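Local coordinates for protein cysteine synthase (Fusobacterium nucleatum subsp. nucleatum strain ATCC 25586, PDB 5XEN) that probably makes L-cysteine and acetate from O-acetyl-L-serine and hydrogen sulfide, using pyridoxal 5'-phosphate as its cofactor, at residues B[70-75]-B[122-127]; B[102-107]-B[301-306]; B[42-47]-B[74-79]. All coordinates share one frame; numbering follows the deposited sequence.

Contact 1 (B[70-75]-B[122-127]); sequences IEATSG and LGMKAC. With SER (serine), chain N.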
loop_
_atom_site.group_PDB
_atom_site.type_symbol
_atom_site.label_atom_id
_atom_site.label_comp_id
_atom_site.label_asym_id
_atom_site.label_seq_id
_atom_site.Cartn_x
_atom_site.Cartn_y
_atom_site.Cartn_z
ATOM N N ILE B 70 10.593 -19.724 -11.369
ATOM C CA ILE B 70 11.883 -19.093 -11.195
ATOM C C ILE B 70 11.966 -17.864 -12.125
ATOM O O ILE B 70 11.652 -17.972 -13.298
ATOM C CB ILE B 70 13.050 -20.022 -11.548
ATOM C CG1 ILE B 70 12.959 -21.379 -10.837
ATOM C CG2 ILE B 70 14.349 -19.357 -11.073
ATOM C CD1 ILE B 70 13.919 -22.399 -11.422
ATOM N N GLU B 71 12.382 -16.720 -11.588
ATOM C CA GLU B 71 12.386 -15.469 -12.352
ATOM C C GLU B 71 13.526 -14.568 -11.898
ATOM O O GLU B 71 13.868 -14.548 -10.702
ATOM C CB GLU B 71 11.039 -14.764 -12.243
ATOM C CG GLU B 71 10.871 -13.481 -13.055
ATOM C CD GLU B 71 10.760 -13.685 -14.580
ATOM O OE1 GLU B 71 11.148 -14.767 -15.089
ATOM O OE2 GLU B 71 10.288 -12.746 -15.264
ATOM N N ALA B 72 14.159 -13.897 -12.855
ATOM C CA ALA B 72 15.131 -12.842 -12.568
ATOM C C ALA B 72 14.381 -11.504 -12.544
ATOM O O ALA B 72 13.587 -11.233 -13.437
ATOM C CB ALA B 72 16.240 -12.835 -13.629
ATOM N N THR B 73 14.646 -10.665 -11.547
ATOM C CA THR B 73 13.853 -9.468 -11.315
ATOM C C THR B 73 14.700 -8.435 -10.566
ATOM O O THR B 73 15.600 -8.811 -9.785
ATOM C CB THR B 73 12.576 -9.785 -10.493
ATOM O OG1 THR B 73 11.870 -8.591 -10.157
ATOM C CG2 THR B 73 12.909 -10.472 -9.191
ATOM N N SER B 74 14.389 -7.153 -10.772
ATOM C CA SER B 74 14.953 -6.104 -9.935
ATOM C C SER B 74 14.109 -5.917 -8.659
ATOM O O SER B 74 14.475 -5.108 -7.793
ATOM C CB SER B 74 15.089 -4.788 -10.715
ATOM O OG SER B 74 13.833 -4.308 -11.140
ATOM N N GLY B 75 12.987 -6.616 -8.545
ATOM C CA GLY B 75 12.272 -6.680 -7.266
ATOM C C GLY B 75 10.776 -6.811 -7.396
ATOM O O GLY B 75 10.190 -7.758 -6.881
ATOM N N LEU B 122 27.176 -6.201 -11.922
ATOM C CA LEU B 122 27.060 -6.949 -13.176
ATOM C C LEU B 122 25.676 -6.877 -13.847
ATOM O O LEU B 122 25.485 -7.429 -14.933
ATOM C CB LEU B 122 27.438 -8.396 -12.941
ATOM C CG LEU B 122 28.824 -8.626 -12.328
ATOM C CD1 LEU B 122 29.028 -10.084 -11.968
ATOM C CD2 LEU B 122 29.918 -8.171 -13.292
ATOM N N GLY B 123 24.721 -6.209 -13.207
ATOM C CA GLY B 123 23.441 -5.909 -13.834
ATOM C C GLY B 123 22.515 -7.118 -13.883
ATOM O O GLY B 123 22.836 -8.188 -13.337
ATOM N N MET B 124 21.370 -6.941 -14.537
ATOM C CA MET B 124 20.387 -7.999 -14.657
ATOM C C MET B 124 20.915 -9.166 -15.500
ATOM O O MET B 124 20.425 -10.290 -15.387
ATOM C CB MET B 124 19.084 -7.438 -15.239
ATOM C CG MET B 124 18.328 -6.508 -14.296
ATOM S SD MET B 124 17.850 -7.282 -12.721
ATOM C CE MET B 124 16.979 -8.736 -13.319
ATOM N N LYS B 125 21.911 -8.908 -16.348
ATOM C CA LYS B 125 22.525 -9.995 -17.100
ATOM C C LYS B 125 23.049 -11.105 -16.181
ATOM O O LYS B 125 22.917 -12.300 -16.498
ATOM C CB LYS B 125 23.694 -9.458 -17.928
ATOM C CG LYS B 125 24.481 -10.473 -18.739
ATOM C CD LYS B 125 25.418 -9.740 -19.709
ATOM C CE LYS B 125 26.527 -10.646 -20.227
ATOM N NZ LYS B 125 25.999 -11.681 -21.143
ATOM N N ALA B 126 23.682 -10.711 -15.075
ATOM C CA ALA B 126 24.222 -11.707 -14.115
ATOM C C ALA B 126 23.077 -12.511 -13.458
ATOM O O ALA B 126 23.260 -13.696 -13.153
ATOM C CB ALA B 126 25.127 -11.079 -13.060
ATOM N N CYS B 127 21.923 -11.871 -13.231
ATOM C CA CYS B 127 20.739 -12.581 -12.724
ATOM C C CYS B 127 20.287 -13.669 -13.678
ATOM O O CYS B 127 19.997 -14.789 -13.261
ATOM C CB CYS B 127 19.577 -11.627 -12.479
ATOM S SG CYS B 127 19.965 -10.317 -11.301
HETATM N N SER N . 11.181 -3.483 -13.016
HETATM C CA SER N . 11.106 -4.888 -13.383
HETATM C C SER N . 11.211 -5.860 -12.165
HETATM O O SER N . 11.866 -6.943 -12.273
HETATM C CB SER N . 12.203 -5.216 -14.306
HETATM O OG SER N . 13.352 -5.350 -13.486
HETATM O OXT SER N . 10.413 -5.620 -11.249
#
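The thiomethyl end of M124 lies against the backbone that leaves strand 68-72: its CE is 3.5 Å from T73 N, and its SD reaches the CB of S74 at 4.2 Å. A chain bent at both chi2 and chi3 (-59° and -54°) curls the methyl back onto the strand, a shape the flexible, unbranched methionine takes up easily. One turn further along helix 123-135, the CB of C127 meets the CB of A72 at 3.7 Å; two small residues let helix and strand come this close. P97 of the neighbouring strand 91-97 also touches both M124 and C127. The helix therefore packs on the four-stranded parallel sheet of an alpha/beta domain, at the point where a strand ends and the loop beyond it holds the substrate-like serine. In that loop the S74 backbone N donates to the ligand O at 2.9 Å, and the hydroxyl OG of S74 bonds the ligand OG at 2.6 Å. T73 turns its CB away from the helix, and its OG1 accepts from G75 N at 2.8 Å, forming an ST turn. G75, at the N-cap of helix 76-88, has a backbone conformation in which a side chain would press on the carbonyl O of S74.

Contact 2 (B[102-107]-B[301-306]); sequences IERIQL and EKYLSN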
loop_
_atom_site.group_PDB
_atom_site.type_symbol
_atom_site.label_atom_id
_atom_site.label_comp_id
_atom_site.label_asym_id
_atom_site.label_seq_id
_atom_site.Cartn_x
_atom_site.Cartn_y
_atom_site.Cartn_z
ATOM N N ILE B 102 16.556 -3.470 0.262
ATOM C CA ILE B 102 16.398 -4.638 1.151
ATOM C C ILE B 102 14.912 -4.913 1.423
ATOM O O ILE B 102 14.505 -6.060 1.654
ATOM C CB ILE B 102 17.194 -4.433 2.479
ATOM C CG1 ILE B 102 17.204 -5.688 3.356
ATOM C CG2 ILE B 102 16.589 -3.306 3.314
ATOM C CD1 ILE B 102 18.519 -5.921 4.065
ATOM N N GLU B 103 14.092 -3.873 1.354
ATOM C CA GLU B 103 12.650 -4.048 1.545
ATOM C C GLU B 103 12.057 -4.991 0.482
ATOM O O GLU B 103 11.109 -5.702 0.768
ATOM C CB GLU B 103 11.900 -2.712 1.521
ATOM C CG GLU B 103 12.231 -1.763 2.680
ATOM C CD GLU B 103 13.322 -0.746 2.345
ATOM O OE1 GLU B 103 14.316 -1.127 1.684
ATOM O OE2 GLU B 103 13.171 0.436 2.733
ATOM N N ARG B 104 12.652 -5.023 -0.711
ATOM C CA ARG B 104 12.212 -5.943 -1.755
ATOM C C ARG B 104 12.382 -7.381 -1.277
ATOM O O ARG B 104 11.473 -8.188 -1.422
ATOM C CB ARG B 104 13.007 -5.769 -3.037
ATOM C CG ARG B 104 12.642 -4.546 -3.824
ATOM C CD ARG B 104 13.819 -4.140 -4.722
ATOM N NE ARG B 104 13.340 -3.394 -5.873
ATOM C CZ ARG B 104 12.808 -2.186 -5.823
ATOM N NH1 ARG B 104 12.684 -1.558 -4.664
ATOM N NH2 ARG B 104 12.370 -1.606 -6.947
ATOM N N ILE B 105 13.549 -7.672 -0.696
ATOM C CA ILE B 105 13.815 -9.000 -0.171
ATOM C C ILE B 105 12.817 -9.346 0.931
ATOM O O ILE B 105 12.256 -10.429 0.955
ATOM C CB ILE B 105 15.236 -9.134 0.404
ATOM C CG1 ILE B 105 16.303 -8.891 -0.669
ATOM C CG2 ILE B 105 15.391 -10.492 1.087
ATOM C CD1 ILE B 105 17.698 -8.613 -0.119
ATOM N N GLN B 106 12.603 -8.417 1.847
ATOM C CA GLN B 106 11.752 -8.680 3.000
ATOM C C GLN B 106 10.306 -8.936 2.551
ATOM O O GLN B 106 9.610 -9.782 3.120
ATOM C CB GLN B 106 11.780 -7.510 3.984
ATOM C CG GLN B 106 13.140 -7.110 4.530
ATOM C CD GLN B 106 13.701 -8.076 5.527
ATOM O OE1 GLN B 106 13.779 -9.277 5.286
ATOM N NE2 GLN B 106 14.097 -7.546 6.690
ATOM N N LEU B 107 9.852 -8.196 1.547
ATOM C CA LEU B 107 8.499 -8.403 1.030
ATOM C C LEU B 107 8.368 -9.776 0.381
ATOM O O LEU B 107 7.439 -10.509 0.683
ATOM C CB LEU B 107 8.109 -7.300 0.076
ATOM C CG LEU B 107 7.842 -5.938 0.752
ATOM C CD1 LEU B 107 7.846 -4.784 -0.271
ATOM C CD2 LEU B 107 6.523 -5.970 1.519
ATOM N N GLU B 301 7.042 3.172 -0.110
ATOM C CA GLU B 301 7.328 2.481 1.168
ATOM C C GLU B 301 8.630 1.710 1.151
ATOM O O GLU B 301 9.401 1.712 2.128
ATOM C CB GLU B 301 6.175 1.501 1.570
ATOM C CG GLU B 301 5.289 0.844 0.441
ATOM C CD GLU B 301 5.917 -0.283 -0.445
ATOM O OE1 GLU B 301 5.792 -1.479 -0.075
ATOM O OE2 GLU B 301 6.440 0.025 -1.548
ATOM N N LYS B 302 8.901 1.057 0.034
ATOM C CA LYS B 302 10.034 0.161 -0.006
ATOM C C LYS B 302 11.368 0.869 -0.253
ATOM O O LYS B 302 12.391 0.187 -0.409
ATOM C CB LYS B 302 9.797 -0.935 -1.044
ATOM C CG LYS B 302 9.884 -0.466 -2.479
ATOM C CD LYS B 302 9.717 -1.626 -3.466
ATOM C CE LYS B 302 8.358 -2.285 -3.411
ATOM N NZ LYS B 302 7.263 -1.353 -3.792
ATOM N N TYR B 303 11.366 2.200 -0.283
ATOM C CA TYR B 303 12.576 2.994 -0.477
ATOM C C TYR B 303 12.936 3.855 0.752
ATOM O O TYR B 303 13.845 4.669 0.689
ATOM C CB TYR B 303 12.430 3.912 -1.681
ATOM C CG TYR B 303 12.025 3.136 -2.927
ATOM C CD1 TYR B 303 12.971 2.428 -3.667
ATOM C CD2 TYR B 303 10.698 3.024 -3.277
ATOM C CE1 TYR B 303 12.607 1.685 -4.790
ATOM C CE2 TYR B 303 10.309 2.284 -4.386
ATOM C CZ TYR B 303 11.274 1.606 -5.144
ATOM O OH TYR B 303 10.886 0.866 -6.243
ATOM N N LEU B 304 12.261 3.644 1.874
ATOM C CA LEU B 304 12.638 4.349 3.109
ATOM C C LEU B 304 14.111 4.087 3.517
ATOM O O LEU B 304 14.803 5.011 3.933
ATOM C CB LEU B 304 11.659 4.007 4.238
ATOM C CG LEU B 304 10.185 4.233 3.919
ATOM C CD1 LEU B 304 9.287 3.664 5.041
ATOM C CD2 LEU B 304 9.909 5.709 3.602
ATOM N N SER B 305 14.610 2.867 3.342
ATOM C CA SER B 305 16.038 2.572 3.592
ATOM C C SER B 305 17.006 3.385 2.698
ATOM O O SER B 305 18.057 3.798 3.155
ATOM C CB SER B 305 16.337 1.066 3.471
ATOM O OG SER B 305 16.288 0.607 2.131
ATOM N N ASN B 306 16.647 3.635 1.441
ATOM C CA ASN B 306 17.439 4.529 0.587
ATOM C C ASN B 306 17.221 5.975 1.018
ATOM O O ASN B 306 17.975 6.851 0.617
ATOM C CB ASN B 306 17.083 4.379 -0.898
ATOM C CG ASN B 306 17.124 2.932 -1.373
ATOM O OD1 ASN B 306 16.081 2.323 -1.624
ATOM N ND2 ASN B 306 18.329 2.373 -1.491
HETATM O O HOH W 1 18.168 -1.301 0.905
#
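The guanidinium of R104 and the ring of Y303 meet with their planes 60° apart. The Y303 OH sits at the guanidinium edge, in its plane, and takes a bond from NH2 over 3.0 Å. One face of the Y303 ring is covered near its rim by CG of K302, 3.4 Å above the plane, while CD of the same lysine lies 3.2 Å from R104 NH1. Lysine suits this place because its methylene chain packs against both flat groups while its ammonium goes elsewhere: bends at chi3 and chi4 carry NZ to E301 OE2, a salt bridge, and to a second one with D298. D298 also bonds the tyrosine hydroxyl, and R104 NE is held by the carbonyl of S74.

The carboxylate of E103 grips the other end of the segment. S305 OG donates to OE1 at 2.7 Å, and the backbone N of S305 meets the syn lone pair of OE2 at 2.9 Å, a nearly straight bond at 164°. With CG beside the backbone N and a bend at chi2, the glutamate passes over the carbonyl of K302, its CD 3.1 Å from K302 O, an acceptor that neither carboxylate oxygen bonds. A short serine lets backbone and hydroxyl serve one carboxylate together, and a water joins its OG to I102 N. One turn along the helix, L107 CD1 rests 4.0 Å from K302 CE, an apolar methyl against the lysine stem.

L107 and L304 also pack on the second subunit. Helix 102-110 is thereby joined to the C-terminal segment at the dimer interface of this fold-type II enzyme, beside the pyridoxal phosphate that Y303 touches.

Contact 3 (B[42-47]-B[74-79]); sequences GRSTKD and SGNTGI. With SER (serine), chain N.
K46 reaches over the first turn of helix 76-88 toward the bound serine. Its CB lies 3.6 Å from T77 CA; CG, placed beside the backbone N by a chi1 of -52°, comes within 3.5 Å of N76 CB. At CD the chain passes T77 OG1 at 3.3 Å, crossing the threonine at about a right angle, and CE lies 3.6 Å from the amino N of the ligand. A chi4 of -61° then turns NZ away from helix 76-88; the lysine is modelled in two conformers, of which this is one. A long, flexible lysine suits a run from here into the pocket. S44 prepares the helix start: its OG accepts from K46 N at 3.0 Å, a capping bond, while packing against N76 CB. A water joins G42 O to N76 OD1, leaving N76 ND2 for the cofactor O3 and for D298. T77 N donates to the ligand OXT at 2.9 Å, and the threonine hydroxyl bonds Q146 OE1. The serine carboxylate thus sits at the N-terminal end of helix 76-88, where backbone N-H groups and the helix dipole would favour an anion, and the lysine predicted to form the Schiff base with pyridoxal phosphate is brought alongside the amino group of the bound serine.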
loop_
_atom_site.group_PDB
_atom_site.type_symbol
_atom_site.label_atom_id
_atom_site.label_comp_id
_atom_site.label_asym_id
_atom_site.label_seq_id
_atom_site.Cartn_x
_atom_site.Cartn_y
_atom_site.Cartn_z
ATOM N N GLY B 42 0.146 -6.055 -4.311
ATOM C CA GLY B 42 1.581 -6.215 -4.212
ATOM C C GLY B 42 2.379 -4.924 -4.301
ATOM O O GLY B 42 3.615 -4.977 -4.296
ATOM N N ARG B 43 1.682 -3.788 -4.377
ATOM C CA ARG B 43 2.271 -2.448 -4.312
ATOM C C ARG B 43 3.061 -2.024 -5.555
ATOM O O ARG B 43 3.797 -1.037 -5.508
ATOM C CB ARG B 43 3.128 -2.255 -3.060
ATOM C CG ARG B 43 2.370 -2.539 -1.773
ATOM C CD ARG B 43 1.294 -1.523 -1.559
ATOM N NE ARG B 43 0.564 -1.808 -0.321
ATOM C CZ ARG B 43 -0.748 -1.946 -0.227
ATOM N NH1 ARG B 43 -1.518 -1.813 -1.309
ATOM N NH2 ARG B 43 -1.297 -2.145 0.953
ATOM N N SER B 44 2.834 -2.708 -6.666
ATOM C CA SER B 44 3.384 -2.276 -7.969
ATOM C C SER B 44 2.532 -2.743 -9.112
ATOM O O SER B 44 1.670 -3.648 -8.950
ATOM C CB SER B 44 4.816 -2.718 -8.187
ATOM O OG SER B 44 4.925 -3.995 -8.797
ATOM N N THR B 45 2.783 -2.129 -10.270
ATOM C CA THR B 45 2.139 -2.524 -11.509
ATOM C C THR B 45 2.456 -3.974 -11.899
ATOM O O THR B 45 1.710 -4.573 -12.648
ATOM C CB THR B 45 2.501 -1.573 -12.694
ATOM O OG1 THR B 45 1.436 -1.576 -13.645
ATOM C CG2 THR B 45 3.794 -1.967 -13.385
ATOM N N LYS B 46 3.543 -4.528 -11.371
ATOM C CA LYS B 46 3.984 -5.856 -11.800
ATOM C C LYS B 46 3.038 -6.944 -11.356
ATOM O O LYS B 46 3.105 -8.054 -11.878
ATOM C CB LYS B 46 5.374 -6.193 -11.268
ATOM C CG LYS B 46 6.445 -5.173 -11.539
ATOM C CD LYS B 46 6.695 -4.969 -13.007
ATOM C CE LYS B 46 7.630 -3.796 -13.197
ATOM N NZ LYS B 46 6.980 -2.602 -12.646
ATOM N N ASP B 47 2.153 -6.650 -10.399
ATOM C CA ASP B 47 1.057 -7.590 -10.047
ATOM C C ASP B 47 0.300 -8.005 -11.324
ATOM O O ASP B 47 -0.126 -9.172 -11.476
ATOM C CB ASP B 47 0.019 -6.951 -9.145
ATOM C CG ASP B 47 0.432 -6.833 -7.693
ATOM O OD1 ASP B 47 1.618 -7.095 -7.372
ATOM O OD2 ASP B 47 -0.441 -6.414 -6.870
ATOM N N SER B 74 14.389 -7.153 -10.772
ATOM C CA SER B 74 14.953 -6.104 -9.935
ATOM C C SER B 74 14.109 -5.917 -8.659
ATOM O O SER B 74 14.475 -5.108 -7.793
ATOM C CB SER B 74 15.089 -4.788 -10.715
ATOM O OG SER B 74 13.833 -4.308 -11.140
ATOM N N GLY B 75 12.987 -6.616 -8.545
ATOM C CA GLY B 75 12.272 -6.680 -7.266
ATOM C C GLY B 75 10.776 -6.811 -7.396
ATOM O O GLY B 75 10.190 -7.758 -6.881
ATOM N N ASN B 76 10.151 -5.844 -8.066
ATOM C CA ASN B 76 8.699 -5.772 -8.069
ATOM C C ASN B 76 8.039 -6.943 -8.791
ATOM O O ASN B 76 7.039 -7.455 -8.318
ATOM C CB ASN B 76 8.210 -4.454 -8.600
ATOM C CG ASN B 76 8.305 -3.355 -7.553
ATOM O OD1 ASN B 76 7.979 -3.596 -6.391
ATOM N ND2 ASN B 76 8.734 -2.156 -7.947
ATOM N N THR B 77 8.581 -7.384 -9.918
ATOM C CA THR B 77 7.993 -8.571 -10.551
ATOM C C THR B 77 8.100 -9.786 -9.612
ATOM O O THR B 77 7.192 -10.588 -9.543
ATOM C CB THR B 77 8.643 -8.884 -11.897
ATOM O OG1 THR B 77 8.394 -7.774 -12.773
ATOM C CG2 THR B 77 8.006 -10.129 -12.509
ATOM N N GLY B 78 9.209 -9.879 -8.889
ATOM C CA GLY B 78 9.397 -10.910 -7.861
ATOM C C GLY B 78 8.358 -10.804 -6.744
ATOM O O GLY B 78 7.794 -11.811 -6.306
ATOM N N ILE B 79 8.062 -9.590 -6.305
ATOM C CA ILE B 79 7.033 -9.379 -5.272
ATOM C C ILE B 79 5.638 -9.756 -5.758
ATOM O O ILE B 79 4.895 -10.430 -5.062
ATOM C CB ILE B 79 7.046 -7.936 -4.756
ATOM C CG1 ILE B 79 8.383 -7.636 -4.074
ATOM C CG2 ILE B 79 5.895 -7.713 -3.785
ATOM C CD1 ILE B 79 8.666 -6.146 -3.851
HETATM N N SER N . 11.181 -3.483 -13.016
HETATM C CA SER N . 11.106 -4.888 -13.383
HETATM C C SER N . 11.211 -5.860 -12.165
HETATM O O SER N . 11.866 -6.943 -12.273
HETATM C CB SER N . 12.203 -5.216 -14.306
HETATM O OG SER N . 13.352 -5.350 -13.486
HETATM O OXT SER N . 10.413 -5.620 -11.249
HETATM O O HOH W 2 5.931 -3.713 -4.561
#

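Overall arrangement
Following the chain from its N terminus, contact 3 is the first to close a loop: helix 46-59 and strand 68-72 run between segments 42-47 and 74-79. Contact 1 opens on 70-75, sharing S74 and G75 with contact 3, and closes at 122-127 after helix 76-88, strand 91-97, helix 102-110 and strand 114-118. Contact 2 starts at 102-107, inside that span, and closes near the C terminus, so contacts 1 and 2 cross while contacts 3 and 2 follow in series. R104 of contact 2 reaches the S74-G75 turn shared by contacts 1 and 3. Together they tie the four-stranded sheet and its helices to the C-terminal segment around one serine and cofactor pocket.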